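Side-chain contact in protein LST4 (Kluyveromyces lactis, PDB 4ZY8), which probably takes part in amino acid uptake from outside the cell and in protein trafficking from the Golgi to the plasma membrane: residues D69-V74 and E112-I117. Sequence-based numbering, arbitrary orientation. Where two conformers were deposited one is given.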
ATOM      1  N   ASP A  69       0.021   8.073   5.777  1.00 37.29           N
ATOM      2  CA  ASP A  69      -0.782   6.892   5.994  1.00 40.68           C
ATOM      3  C   ASP A  69      -2.243   7.259   6.104  1.00 48.86           C
ATOM      4  O   ASP A  69      -2.581   8.206   6.782  1.00 47.03           O
ATOM      5  CB  ASP A  69      -0.370   6.216   7.286  1.00 44.09           C
ATOM      6  CG  ASP A  69       0.944   5.521   7.198  1.00 47.57           C
ATOM      7  OD1 ASP A  69       1.149   4.722   6.306  1.00 44.38           O
ATOM      8  OD2 ASP A  69       1.779   5.768   8.041  1.00 54.06           O
ATOM      9  N   LYS A  70      -3.104   6.497   5.456  1.00 40.20           N
ATOM     10  CA  LYS A  70      -4.529   6.753   5.461  1.00 45.87           C
ATOM     11  C   LYS A  70      -5.254   5.448   5.727  1.00 40.37           C
ATOM     12  O   LYS A  70      -4.860   4.399   5.215  1.00 41.13           O
ATOM     13  CB  LYS A  70      -4.978   7.363   4.123  1.00 44.75           C
ATOM     14  N   ILE A  71      -6.294   5.516   6.549  1.00 45.86           N
ATOM     15  CA  ILE A  71      -7.195   4.392   6.749  1.00 40.78           C
ATOM     16  C   ILE A  71      -8.611   4.817   6.368  1.00 44.05           C
ATOM     17  O   ILE A  71      -9.134   5.801   6.901  1.00 42.67           O
ATOM     18  CB  ILE A  71      -7.180   3.899   8.191  1.00 38.64           C
ATOM     19  CG1 ILE A  71      -5.748   3.607   8.647  1.00 42.95           C
ATOM     20  CG2 ILE A  71      -8.047   2.660   8.323  1.00 36.92           C
ATOM     21  CD1 ILE A  71      -5.681   2.999  10.040  1.00 48.59           C
ATOM     22  N   LYS A  72      -9.216   4.079   5.444  1.00 40.98           N
ATOM     23  CA  LYS A  72     -10.569   4.370   4.962  1.00 42.47           C
ATOM     24  C   LYS A  72     -11.475   3.143   5.044  1.00 42.70           C
ATOM     25  O   LYS A  72     -11.016   2.012   4.881  1.00 43.20           O
ATOM     26  CB  LYS A  72     -10.526   4.887   3.523  1.00 42.45           C
ATOM     27  N   VAL A  73     -12.767   3.353   5.264  1.00 41.35           N
ATOM     28  CA  VAL A  73     -13.703   2.231   5.311  1.00 46.00           C
ATOM     29  C   VAL A  73     -14.544   2.151   4.039  1.00 48.68           C
ATOM     30  O   VAL A  73     -15.314   3.066   3.744  1.00 59.07           O
ATOM     31  CB  VAL A  73     -14.641   2.330   6.529  1.00 50.96           C
ATOM     32  CG1 VAL A  73     -15.677   1.217   6.490  1.00 60.02           C
ATOM     33  CG2 VAL A  73     -13.839   2.277   7.821  1.00 54.40           C
ATOM     34  N   VAL A  74     -14.404   1.061   3.284  1.00 46.88           N
ATOM     35  CA  VAL A  74     -15.184   0.911   2.072  1.00 58.02           C
ATOM     36  C   VAL A  74     -16.472   0.233   2.529  1.00 55.12           C
ATOM     37  O   VAL A  74     -16.505  -0.985   2.699  1.00 54.87           O
ATOM     38  CB  VAL A  74     -14.458   0.075   0.993  1.00 54.03           C
ATOM     39  CG1 VAL A  74     -15.270   0.062  -0.293  1.00 57.72           C
ATOM     40  CG2 VAL A  74     -13.071   0.644   0.722  1.00 53.84           C
ATOM     41  N   GLU A 112      -4.822  -0.830  17.153  1.00 36.36           N
ATOM     42  CA  GLU A 112      -4.047  -1.189  18.349  1.00 42.17           C
ATOM     43  C   GLU A 112      -2.578  -1.469  18.034  1.00 39.01           C
ATOM     44  O   GLU A 112      -1.690  -1.113  18.802  1.00 40.64           O
ATOM     45  CB  GLU A 112      -4.638  -2.430  19.027  1.00 42.85           C
ATOM     46  CG  GLU A 112      -5.835  -2.156  19.911  1.00 48.64           C
ATOM     47  CD  GLU A 112      -6.586  -3.428  20.255  1.00 57.01           C
ATOM     48  OE1 GLU A 112      -6.165  -4.511  19.774  1.00 55.88           O
ATOM     49  OE2 GLU A 112      -7.603  -3.339  20.986  1.00 59.12           O
ATOM     50  N   CYS A 113      -2.332  -2.108  16.898  1.00 35.61           N
ATOM     51  CA  CYS A 113      -0.982  -2.512  16.512  0.88 36.80           C
ATOM     52  C   CYS A 113      -0.311  -1.518  15.571  1.00 34.86           C
ATOM     53  O   CYS A 113       0.767  -1.801  15.066  1.00 35.03           O
ATOM     54  CB  CYS A 113      -1.007  -3.895  15.824  0.88 38.51           C
ATOM     55  SG  CYS A 113      -1.327  -5.306  16.942  0.88 62.58           S
ATOM     56  N   TRP A 114      -0.939  -0.364  15.334  1.00 33.88           N
ATOM     57  CA  TRP A 114      -0.454   0.558  14.293  1.00 32.26           C
ATOM     58  C   TRP A 114       1.035   0.917  14.391  1.00 32.51           C
ATOM     59  O   TRP A 114       1.703   1.026  13.363  1.00 33.56           O
ATOM     60  CB  TRP A 114      -1.264   1.866  14.268  1.00 39.55           C
ATOM     61  CG  TRP A 114      -0.820   2.695  13.101  1.00 41.95           C
ATOM     62  CD1 TRP A 114      -0.084   3.841  13.137  1.00 36.89           C
ATOM     63  CD2 TRP A 114      -1.019   2.385  11.718  1.00 36.24           C
ATOM     64  NE1 TRP A 114       0.166   4.281  11.859  1.00 42.69           N
ATOM     65  CE2 TRP A 114      -0.397   3.402  10.969  1.00 38.75           C
ATOM     66  CE3 TRP A 114      -1.665   1.346  11.037  1.00 39.92           C
ATOM     67  CZ2 TRP A 114      -0.410   3.421   9.574  1.00 40.42           C
ATOM     68  CZ3 TRP A 114      -1.681   1.367   9.650  1.00 41.60           C
ATOM     69  CH2 TRP A 114      -1.054   2.403   8.936  1.00 38.88           C
ATOM     70  N   PRO A 115       1.570   1.141  15.611  1.00 37.39           N
ATOM     71  CA  PRO A 115       3.011   1.444  15.622  1.00 32.93           C
ATOM     72  C   PRO A 115       3.851   0.308  15.021  1.00 28.66           C
ATOM     73  O   PRO A 115       4.907   0.567  14.464  1.00 27.53           O
ATOM     74  CB  PRO A 115       3.328   1.614  17.110  1.00 40.03           C
ATOM     75  CG  PRO A 115       2.025   1.992  17.721  1.00 42.31           C
ATOM     76  CD  PRO A 115       0.991   1.220  16.963  1.00 32.39           C
ATOM     77  N   HIS A 116       3.405  -0.934  15.162  1.00 27.93           N
ATOM     78  CA  HIS A 116       4.119  -2.043  14.521  1.00 29.32           C
ATOM     79  C   HIS A 116       3.951  -2.007  13.003  1.00 23.80           C
ATOM     80  O   HIS A 116       4.921  -2.093  12.275  1.00 27.53           O
ATOM     81  CB  HIS A 116       3.640  -3.391  15.054  1.00 29.14           C
ATOM     82  CG  HIS A 116       4.003  -3.638  16.494  1.00 35.19           C
ATOM     83  ND1 HIS A 116       3.097  -3.450  17.524  1.00 33.99           N
ATOM     84  CD2 HIS A 116       5.137  -4.077  17.060  1.00 29.97           C
ATOM     85  CE1 HIS A 116       3.688  -3.756  18.669  1.00 35.68           C
ATOM     86  NE2 HIS A 116       4.921  -4.147  18.421  1.00 38.53           N
ATOM     87  N   ILE A 117       2.717  -1.847  12.556  1.00 24.79           N
ATOM     88  CA  ILE A 117       2.404  -1.867  11.131  1.00 27.98           C
ATOM     89  C   ILE A 117       3.130  -0.723  10.418  1.00 26.98           C
ATOM     90  O   ILE A 117       3.797  -0.942   9.419  1.00 28.10           O
ATOM     91  CB  ILE A 117       0.888  -1.734  10.875  1.00 29.11           C
ATOM     92  CG1 ILE A 117       0.085  -2.760  11.704  1.00 36.21           C
ATOM     93  CG2 ILE A 117       0.576  -1.786   9.371  1.00 30.53           C
ATOM     94  CD1 ILE A 117       0.577  -4.153  11.596  1.00 28.41           C
TER
HETATM   95  O   HOH W   1       1.302   6.685  10.934  1.00 51.40           O
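Asp69 and Trp114 illustrate how a tryptophan can tie a helix to an edge strand of a sheet through both its carbon rim and its indole N-H. The polar link is indirect. A water accepts the indole hydrogen, its oxygen 2.8 Å from Trp114 NE1 and close to the ring plane, and in turn donates to the carboxylate, 3.1 Å from Asp69 OD2. The other carboxylate oxygen, Asp69 OD1, forms a salt bridge with Arg84 on the adjoining strand 79-87, so each carboxylate oxygen has a polar partner. Replacing Asp69 with alanine removes the carboxylate, and Arg84 would probably lose this salt-bridge mate and the water this acceptor, so that the water is likely to sit less firmly at the indole N-H.

Van der Waals contact follows the same rim. Asp69 CG sits 3.4 Å from Trp114 CZ2, near the indole plane, while the carboxylate stands almost upright to the ring, the two planes 85° apart. Trp114 reaches this far because its CG lies anti to the backbone N (chi1 -174°), which carries the benzo edge from the first turn of helix 114-134 out to the strand. Leu121, about two turns further along the helix, touches both side chains.

The apolar component is lighter: Ile71 CD1 approaches Trp114 CZ3 obliquely at 4.3 Å, and Ile71 also packs on Leu107 and Leu110 of the preceding helix.

Within this longin domain of the DENN-family protein, the contact joins the beginning of a long helix to the sheet edge near the surface. Its chemistry is consistent with a mixed surface contact: an edge-on van der Waals approach to a carboxylate engaged by Arg84, a water link at the indole N-H, and a light apolar touch from Ile71.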